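PDB 5J5U: RagB/SusD domain protein from Flavobacterium johnsoniae, which probably binds chitin or chitin-derived oligosaccharides at the cell surface, as a SusD-like component of a polysaccharide utilization system. Local coordinates for residues 188-193 against 341-346; 195-200 against 422-427; 249-252 against 257-260. All blocks are in the same frame, centred on the assembly; numbering follows the deposited sequence.

Contacts 1 and 2 are neighbours in the helical part of the protein, their centres about 12 Å apart. Helix 178-195 carries residues 188-193 and then runs into the loop of contact 2. The two are tied by a salt bridge in which R424 NH2 lies 2.8 Å from E346 OE1; their segments alternate along the chain, and three parts of the sequence (188-200, 341-346 and 422-427) come together. Contact 3 lies on the opposite side of the chain's centre, about 29 Å from each of the others between centres; its nearest atoms are about 16 Å from contact 1 and about 15 Å from contact 2. None of the three can be assigned to a chitin-binding surface.

Contact 1. Residues 188-193 against 341-346; sequences MRLRLA and QLLLAE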
loop_
_atom_site.group_PDB
_atom_site.type_symbol
_atom_site.label_atom_id
_atom_site.label_comp_id
_atom_site.label_asym_id
_atom_site.label_seq_id
_atom_site.Cartn_x
_atom_site.Cartn_y
_atom_site.Cartn_z
ATOM N N MET A 188 3.228 11.182 4.439
ATOM C CA MET A 188 4.166 10.464 3.572
ATOM C C MET A 188 5.561 10.437 4.197
ATOM O O MET A 188 6.237 9.398 4.196
ATOM C CB MET A 188 4.218 11.095 2.172
ATOM C CG MET A 188 3.044 10.688 1.264
ATOM S SD MET A 188 3.039 8.895 0.964
ATOM C CE MET A 188 4.535 8.686 -0.004
ATOM N N ARG A 189 5.982 11.586 4.735
ATOM C CA ARG A 189 7.299 11.692 5.373
ATOM C C ARG A 189 7.438 10.692 6.509
ATOM O O ARG A 189 8.465 10.011 6.630
ATOM C CB ARG A 189 7.528 13.108 5.884
ATOM C CG ARG A 189 8.855 13.319 6.592
ATOM C CD ARG A 189 9.130 14.808 6.647
ATOM N NE ARG A 189 10.423 15.142 7.225
ATOM C CZ ARG A 189 10.893 16.381 7.291
ATOM N NH1 ARG A 189 10.168 17.385 6.814
ATOM N NH2 ARG A 189 12.088 16.617 7.815
ATOM N N LEU A 190 6.390 10.581 7.321
ATOM C CA LEU A 190 6.375 9.607 8.423
ATOM C C LEU A 190 6.393 8.137 7.941
ATOM O O LEU A 190 6.993 7.259 8.576
ATOM C CB LEU A 190 5.144 9.859 9.310
ATOM C CG LEU A 190 4.930 8.971 10.528
ATOM C CD1 LEU A 190 6.061 9.121 11.512
ATOM C CD2 LEU A 190 3.596 9.304 11.180
ATOM N N ARG A 191 5.669 7.866 6.859
ATOM C CA ARG A 191 5.656 6.537 6.260
ATOM C C ARG A 191 7.081 6.148 5.824
ATOM O O ARG A 191 7.561 5.036 6.079
ATOM C CB ARG A 191 4.678 6.497 5.072
ATOM C CG ARG A 191 4.784 5.246 4.222
ATOM C CD ARG A 191 4.053 5.380 2.900
ATOM N NE ARG A 191 2.619 5.188 3.053
ATOM C CZ ARG A 191 1.779 5.091 2.037
ATOM N NH1 ARG A 191 2.250 5.168 0.792
ATOM N NH2 ARG A 191 0.481 4.899 2.269
ATOM N N LEU A 192 7.755 7.079 5.159
ATOM C CA LEU A 192 9.133 6.844 4.719
ATOM C C LEU A 192 10.070 6.727 5.940
ATOM O O LEU A 192 10.986 5.896 5.958
ATOM C CB LEU A 192 9.573 7.954 3.761
ATOM C CG LEU A 192 8.691 7.985 2.504
ATOM C CD1 LEU A 192 8.826 9.261 1.734
ATOM C CD2 LEU A 192 8.972 6.811 1.591
ATOM N N ALA A 193 9.829 7.540 6.966
ATOM C CA ALA A 193 10.660 7.492 8.154
ATOM C C ALA A 193 10.582 6.140 8.804
ATOM O O ALA A 193 11.607 5.550 9.142
ATOM C CB ALA A 193 10.253 8.569 9.159
ATOM N N GLN A 341 -1.654 7.314 12.412
ATOM C CA GLN A 341 -1.770 7.082 13.849
ATOM C C GLN A 341 -1.081 5.785 14.264
ATOM O O GLN A 341 -0.486 5.706 15.339
ATOM C CB GLN A 341 -3.243 7.058 14.281
ATOM C CG GLN A 341 -3.965 8.385 14.096
ATOM C CD GLN A 341 -3.160 9.545 14.657
ATOM O OE1 GLN A 341 -3.120 9.750 15.866
ATOM N NE2 GLN A 341 -2.514 10.308 13.777
ATOM N N LEU A 342 -1.140 4.769 13.412
ATOM C CA LEU A 342 -0.498 3.493 13.742
ATOM C C LEU A 342 1.043 3.613 13.658
ATOM O O LEU A 342 1.781 3.075 14.489
ATOM C CB LEU A 342 -1.031 2.384 12.828
ATOM C CG LEU A 342 -2.472 1.931 13.103
ATOM C CD1 LEU A 342 -2.976 0.921 12.076
ATOM C CD2 LEU A 342 -2.601 1.347 14.489
ATOM N N LEU A 343 1.521 4.382 12.687
ATOM C CA LEU A 343 2.948 4.677 12.579
ATOM C C LEU A 343 3.414 5.485 13.786
ATOM O O LEU A 343 4.461 5.200 14.353
ATOM C CB LEU A 343 3.244 5.447 11.284
ATOM C CG LEU A 343 3.027 4.690 9.973
ATOM C CD1 LEU A 343 3.117 5.610 8.782
ATOM C CD2 LEU A 343 4.016 3.522 9.857
ATOM N N LEU A 344 2.617 6.470 14.202
ATOM C CA LEU A 344 2.959 7.229 15.404
ATOM C C LEU A 344 2.952 6.331 16.651
ATOM O O LEU A 344 3.762 6.533 17.550
ATOM C CB LEU A 344 2.013 8.420 15.586
ATOM C CG LEU A 344 2.383 9.537 14.596
ATOM C CD1 LEU A 344 1.423 10.719 14.652
ATOM C CD2 LEU A 344 3.852 9.981 14.750
ATOM N N ALA A 345 2.075 5.324 16.694
ATOM C CA ALA A 345 2.126 4.340 17.784
ATOM C C ALA A 345 3.492 3.657 17.808
ATOM O O ALA A 345 4.130 3.559 18.873
ATOM C CB ALA A 345 1.012 3.293 17.645
ATOM N N GLU A 346 3.954 3.200 16.638
ATOM C CA GLU A 346 5.253 2.532 16.601
ATOM C C GLU A 346 6.422 3.464 16.962
ATOM O O GLU A 346 7.314 3.078 17.719
ATOM C CB GLU A 346 5.520 1.896 15.234
ATOM C CG GLU A 346 6.898 1.220 15.176
ATOM C CD GLU A 346 7.213 0.546 13.842
ATOM O OE1 GLU A 346 6.432 0.691 12.878
ATOM O OE2 GLU A 346 8.263 -0.114 13.762
#
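L190 meets L343 and L344 in a wholly apolar contact between helices 178-195 and 337-349. Its CD2 methyl does most of the touching, 3.6 Å from CG of L344 and 3.9 Å from CB of L343. The two leucine pairs differ in approach: L190 crosses L344 at about a right angle, whereas L190 and L343 slide past one another in opposite directions. With CG anti to the backbone N (chi1 -179°), L190 extends its branch toward the facing helix, and its second methyl, CD1, comes within 4.0 Å of L344 CD2.

Side chain against backbone is the second kind of contact. L343 turns its CG beside its own N (chi1 -67°) and lays CD1 on the main chain of the facing helix, 3.7 Å from CA of R191. L343 CD1 is also 4.1 Å from R191 CB. This is the place where the two backbones come nearest, with CA atoms of R191 and L343 7.1 Å apart.

No hydrogen bond crosses between the segments. The guanidinium of R191 is engaged outside the two segments, in a salt bridge with E339 and hydrogen bonds with Q113 and the carbonyl of H334. L344 also touches F212 and F360, which extend the apolar layer to helices 201-214 and 357-371.

The short axes approach to 10.1 Å at 43° between their N-to-C directions, a separation spanned by the leucine side chains. The contact is ordinary helix-helix packing inside the largely helical, TPR-related scaffold expected of a SusD-like protein.

Contact 2. Residues 195-200 against 422-427; sequences RISEVS and WRRTGY
R424, near the C-terminal end of helix 415-425, reaches across to the loop joining helices 178-195 and 201-214, a helix-to-loop contact within the TPR-related SusD fold. Its NH1 donates to S197 OG at 3.0 Å, a bent bond (139° at the hydrogen) with the oxygen tilted from the guanidinium plane. Its aliphatic part packs too: CD lies 3.3 Å from R195 O, and CG is 3.9 Å from E198 CG. A bend at chi3 (64°) turns the guanidinium aside. One water accepts from R424 NE at 2.8 Å and from R195 NE at 2.9 Å, joining two arginines whose other partners include E346 and E417.

Farther out, S197 OG is hydrogen-bonded to E198 OE2 (2.6 Å, on its anti lone pair) and also to M194 O, so its one proton has two candidate acceptors; OE2 also pairs with R350. Replacing R424 by a leucine would probably cost E346 one of its two arginine partners and take a donor each from S197 OG and the bridging water. On the helix side, T425 OG1 accepts from Y427 N in an ST turn, while T425 CG2 sits 3.3 Å above the R424 guanidinium plane, over its centre.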
loop_
_atom_site.group_PDB
_atom_site.type_symbol
_atom_site.label_atom_id
_atom_site.label_comp_id
_atom_site.label_asym_id
_atom_site.label_seq_id
_atom_site.Cartn_x
_atom_site.Cartn_y
_atom_site.Cartn_z
ATOM N N ARG A 195 9.733 3.438 7.395
ATOM C CA ARG A 195 10.201 2.369 6.520
ATOM C C ARG A 195 11.725 2.150 6.661
ATOM O O ARG A 195 12.205 1.046 6.443
ATOM C CB ARG A 195 9.812 2.637 5.061
ATOM C CG ARG A 195 9.930 1.390 4.191
ATOM C CD ARG A 195 8.780 1.309 3.198
ATOM N NE ARG A 195 7.493 1.120 3.865
ATOM C CZ ARG A 195 6.343 1.543 3.364
ATOM N NH1 ARG A 195 6.334 2.155 2.189
ATOM N NH2 ARG A 195 5.203 1.346 4.025
ATOM N N ILE A 196 12.481 3.183 7.023
ATOM C CA ILE A 196 13.919 3.001 7.245
ATOM C C ILE A 196 14.330 2.864 8.708
ATOM O O ILE A 196 15.477 3.136 9.051
ATOM C CB ILE A 196 14.748 4.143 6.622
ATOM C CG1 ILE A 196 14.323 5.491 7.209
ATOM C CG2 ILE A 196 14.625 4.115 5.103
ATOM C CD1 ILE A 196 15.178 6.643 6.760
ATOM N N SER A 197 13.414 2.405 9.557
ATOM C CA SER A 197 13.690 2.285 10.989
ATOM C C SER A 197 14.765 1.236 11.253
ATOM O O SER A 197 15.570 1.391 12.166
ATOM C CB SER A 197 12.417 1.918 11.764
ATOM O OG SER A 197 11.950 0.636 11.379
ATOM N N GLU A 198 14.785 0.181 10.439
ATOM C CA GLU A 198 15.715 -0.915 10.650
ATOM C C GLU A 198 17.085 -0.618 10.066
ATOM O O GLU A 198 18.112 -1.047 10.616
ATOM C CB GLU A 198 15.164 -2.217 10.059
ATOM C CG GLU A 198 13.802 -2.589 10.593
ATOM C CD GLU A 198 13.694 -2.414 12.109
ATOM O OE1 GLU A 198 14.156 -3.296 12.873
ATOM O OE2 GLU A 198 13.131 -1.382 12.544
ATOM N N VAL A 199 17.127 0.097 8.953
ATOM C CA VAL A 199 18.415 0.283 8.317
ATOM C C VAL A 199 19.121 1.550 8.801
ATOM O O VAL A 199 20.333 1.573 8.933
ATOM C CB VAL A 199 18.284 0.320 6.773
ATOM C CG1 VAL A 199 17.316 1.438 6.314
ATOM C CG2 VAL A 199 19.673 0.470 6.139
ATOM N N SER A 200 18.354 2.594 9.078
ATOM C CA SER A 200 18.922 3.879 9.470
ATOM C C SER A 200 18.128 4.514 10.592
ATOM O O SER A 200 17.443 5.520 10.355
ATOM C CB SER A 200 18.957 4.841 8.275
ATOM O OG SER A 200 19.747 4.341 7.208
ATOM N N TRP A 422 5.363 -5.548 5.871
ATOM C CA TRP A 422 5.706 -6.916 6.223
ATOM C C TRP A 422 7.198 -7.187 5.986
ATOM O O TRP A 422 7.850 -7.829 6.824
ATOM C CB TRP A 422 4.871 -7.944 5.450
ATOM C CG TRP A 422 5.237 -9.328 5.877
ATOM C CD1 TRP A 422 4.792 -9.981 6.985
ATOM C CD2 TRP A 422 6.160 -10.212 5.233
ATOM N NE1 TRP A 422 5.362 -11.217 7.068
ATOM C CE2 TRP A 422 6.207 -11.392 6.002
ATOM C CE3 TRP A 422 6.953 -10.124 4.075
ATOM C CZ2 TRP A 422 7.007 -12.481 5.654
ATOM C CZ3 TRP A 422 7.752 -11.208 3.721
ATOM C CH2 TRP A 422 7.766 -12.375 4.506
ATOM N N ARG A 423 7.745 -6.695 4.871
ATOM C CA ARG A 423 9.166 -6.950 4.618
ATOM C C ARG A 423 10.029 -6.298 5.711
ATOM O O ARG A 423 10.949 -6.926 6.221
ATOM C CB ARG A 423 9.586 -6.472 3.217
ATOM C CG ARG A 423 9.273 -7.541 2.094
ATOM C CD ARG A 423 9.603 -7.013 0.705
ATOM N NE ARG A 423 8.821 -5.812 0.366
ATOM C CZ ARG A 423 9.140 -4.955 -0.597
ATOM N NH1 ARG A 423 10.230 -5.137 -1.355
ATOM N NH2 ARG A 423 8.358 -3.904 -0.816
ATOM N N ARG A 424 9.682 -5.069 6.095
ATOM C CA ARG A 424 10.411 -4.339 7.130
ATOM C C ARG A 424 10.306 -4.997 8.496
ATOM O O ARG A 424 11.323 -5.278 9.110
ATOM C CB ARG A 424 9.920 -2.894 7.237
ATOM C CG ARG A 424 10.607 -2.112 8.337
ATOM C CD ARG A 424 10.141 -0.652 8.424
ATOM N NE ARG A 424 8.732 -0.512 8.785
ATOM C CZ ARG A 424 8.282 -0.331 10.026
ATOM N NH1 ARG A 424 9.123 -0.285 11.046
ATOM N NH2 ARG A 424 6.987 -0.215 10.250
ATOM N N THR A 425 9.083 -5.260 8.959
ATOM C CA THR A 425 8.873 -5.716 10.347
ATOM C C THR A 425 8.771 -7.233 10.551
ATOM O O THR A 425 8.984 -7.715 11.659
ATOM C CB THR A 425 7.577 -5.081 10.955
ATOM O OG1 THR A 425 6.412 -5.661 10.341
ATOM C CG2 THR A 425 7.553 -3.576 10.754
ATOM N N GLY A 426 8.436 -7.992 9.510
ATOM C CA GLY A 426 8.192 -9.419 9.684
ATOM C C GLY A 426 6.810 -9.739 10.268
ATOM O O GLY A 426 6.499 -10.900 10.576
ATOM N N TYR A 427 6.000 -8.697 10.440
ATOM C CA TYR A 427 4.646 -8.788 10.977
ATOM C C TYR A 427 3.614 -8.401 9.927
ATOM O O TYR A 427 3.849 -7.478 9.133
ATOM C CB TYR A 427 4.502 -7.870 12.185
ATOM C CG TYR A 427 5.232 -8.370 13.418
ATOM C CD1 TYR A 427 5.057 -9.667 13.888
ATOM C CD2 TYR A 427 6.112 -7.544 14.106
ATOM C CE1 TYR A 427 5.735 -10.117 15.018
ATOM C CE2 TYR A 427 6.789 -7.987 15.232
ATOM C CZ TYR A 427 6.600 -9.262 15.679
ATOM O OH TYR A 427 7.287 -9.676 16.788
HETATM O O HOH W 1 7.231 0.186 6.584
#

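Contact 3. Residues 249-252 against 257-260; sequences YGFI and GDHF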
loop_
_atom_site.group_PDB
_atom_site.type_symbol
_atom_site.label_atom_id
_atom_site.label_comp_id
_atom_site.label_asym_id
_atom_site.label_seq_id
_atom_site.Cartn_x
_atom_site.Cartn_y
_atom_site.Cartn_z
ATOM N N TYR A 249 -11.048 -3.345 -11.394
ATOM C CA TYR A 249 -10.802 -3.971 -12.686
ATOM C C TYR A 249 -10.150 -5.347 -12.487
ATOM O O TYR A 249 -10.534 -6.326 -13.132
ATOM C CB TYR A 249 -9.923 -3.083 -13.564
ATOM C CG TYR A 249 -9.394 -3.789 -14.788
ATOM C CD1 TYR A 249 -10.214 -4.000 -15.888
ATOM C CD2 TYR A 249 -8.079 -4.240 -14.846
ATOM C CE1 TYR A 249 -9.748 -4.639 -17.010
ATOM C CE2 TYR A 249 -7.599 -4.892 -15.968
ATOM C CZ TYR A 249 -8.446 -5.084 -17.050
ATOM O OH TYR A 249 -7.999 -5.719 -18.178
ATOM N N GLY A 250 -9.158 -5.423 -11.602
ATOM C CA GLY A 250 -8.557 -6.720 -11.313
ATOM C C GLY A 250 -9.557 -7.703 -10.692
ATOM O O GLY A 250 -9.662 -8.842 -11.118
ATOM N N PHE A 251 -10.289 -7.246 -9.679
ATOM C CA PHE A 251 -11.351 -8.039 -9.051
ATOM C C PHE A 251 -12.352 -8.615 -10.061
ATOM O O PHE A 251 -12.783 -9.758 -9.924
ATOM C CB PHE A 251 -12.096 -7.192 -8.016
ATOM C CG PHE A 251 -11.365 -7.052 -6.703
ATOM C CD1 PHE A 251 -10.661 -8.123 -6.165
ATOM C CD2 PHE A 251 -11.393 -5.858 -6.002
ATOM C CE1 PHE A 251 -9.992 -7.994 -4.948
ATOM C CE2 PHE A 251 -10.731 -5.716 -4.772
ATOM C CZ PHE A 251 -10.033 -6.783 -4.251
ATOM N N ILE A 252 -12.683 -7.828 -11.085
ATOM C CA ILE A 252 -13.675 -8.195 -12.108
ATOM C C ILE A 252 -13.060 -9.102 -13.182
ATOM O O ILE A 252 -13.714 -10.012 -13.670
ATOM C CB ILE A 252 -14.309 -6.936 -12.746
ATOM C CG1 ILE A 252 -15.156 -6.207 -11.704
ATOM C CG2 ILE A 252 -15.219 -7.289 -13.913
ATOM C CD1 ILE A 252 -15.514 -4.770 -12.063
ATOM N N GLY A 257 -13.619 -14.078 -8.406
ATOM C CA GLY A 257 -13.122 -15.301 -7.818
ATOM C C GLY A 257 -12.182 -15.081 -6.653
ATOM O O GLY A 257 -11.682 -16.043 -6.069
ATOM N N ASP A 258 -11.948 -13.827 -6.289
ATOM C CA ASP A 258 -11.055 -13.549 -5.168
ATOM C C ASP A 258 -11.813 -13.557 -3.847
ATOM O O ASP A 258 -12.922 -13.035 -3.767
ATOM C CB ASP A 258 -10.343 -12.200 -5.332
ATOM C CG ASP A 258 -9.359 -12.183 -6.499
ATOM O OD1 ASP A 258 -8.332 -12.915 -6.448
ATOM O OD2 ASP A 258 -9.607 -11.408 -7.463
ATOM N N HIS A 259 -11.197 -14.159 -2.824
ATOM C CA HIS A 259 -11.684 -14.125 -1.440
ATOM C C HIS A 259 -10.609 -13.547 -0.555
ATOM O O HIS A 259 -9.441 -13.500 -0.947
ATOM C CB HIS A 259 -12.033 -15.514 -0.910
ATOM C CG HIS A 259 -12.963 -16.300 -1.780
ATOM N ND1 HIS A 259 -14.242 -16.639 -1.383
ATOM C CD2 HIS A 259 -12.800 -16.829 -3.017
ATOM C CE1 HIS A 259 -14.821 -17.352 -2.334
ATOM N NE2 HIS A 259 -13.971 -17.476 -3.339
ATOM N N PHE A 260 -10.985 -13.135 0.650
ATOM C CA PHE A 260 -9.995 -12.771 1.655
ATOM C C PHE A 260 -9.327 -14.034 2.170
ATOM O O PHE A 260 -9.903 -15.127 2.124
ATOM C CB PHE A 260 -10.631 -11.965 2.807
ATOM C CG PHE A 260 -11.204 -10.646 2.364
ATOM C CD1 PHE A 260 -10.430 -9.753 1.644
ATOM C CD2 PHE A 260 -12.512 -10.294 2.668
ATOM C CE1 PHE A 260 -10.934 -8.541 1.222
ATOM C CE2 PHE A 260 -13.025 -9.067 2.255
ATOM C CZ PHE A 260 -12.232 -8.191 1.528
HETATM O O HOH W 2 -12.384 -11.338 -7.770
#
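F251 turns the edge of its ring toward D258, with CD1 3.7 Å from OD2. The oxygen lies in the plane of the ring, where it meets the slightly positive rim of C-H groups and avoids the electron-rich face. Ring and carboxylate planes stand 65° apart, and the two side chains cross at about a right angle. This pair is the compact part of the contact; even here D258 CB is 4.2 Å from F251 CD1.

Beside the ring the link between backbones is looser and runs through a water. It donates to F251 O at 2.7 Å and to D258 OD2 at 2.8 Å, and accepts from D258 N at 2.9 Å. Both its protons are therefore used, and it joins the helix carbonyl to the backbone and side chain of one aspartate. D258 holds CG beside its own N (chi1 -67°), which lets N and OD2 grip the same water. The other oxygen, OD1, is hydrogen-bonded to S52. D254 brings a second carboxylate close to OD2, and the crowding of like charge might raise the proton affinity of one of them. The outer side of the helix is different in character: Y249 and I252 are exposed, and the CB of I252 points away from 257-260.

Inward, both F251 and D258 touch L39 of helix 31-45, and F251 also reaches I321 in strand 320-321. The contact joins the two ends of the short connection between helix 246-253 and strand 259-260, which pairs antiparallel with strand 49-50 through H259 and S50.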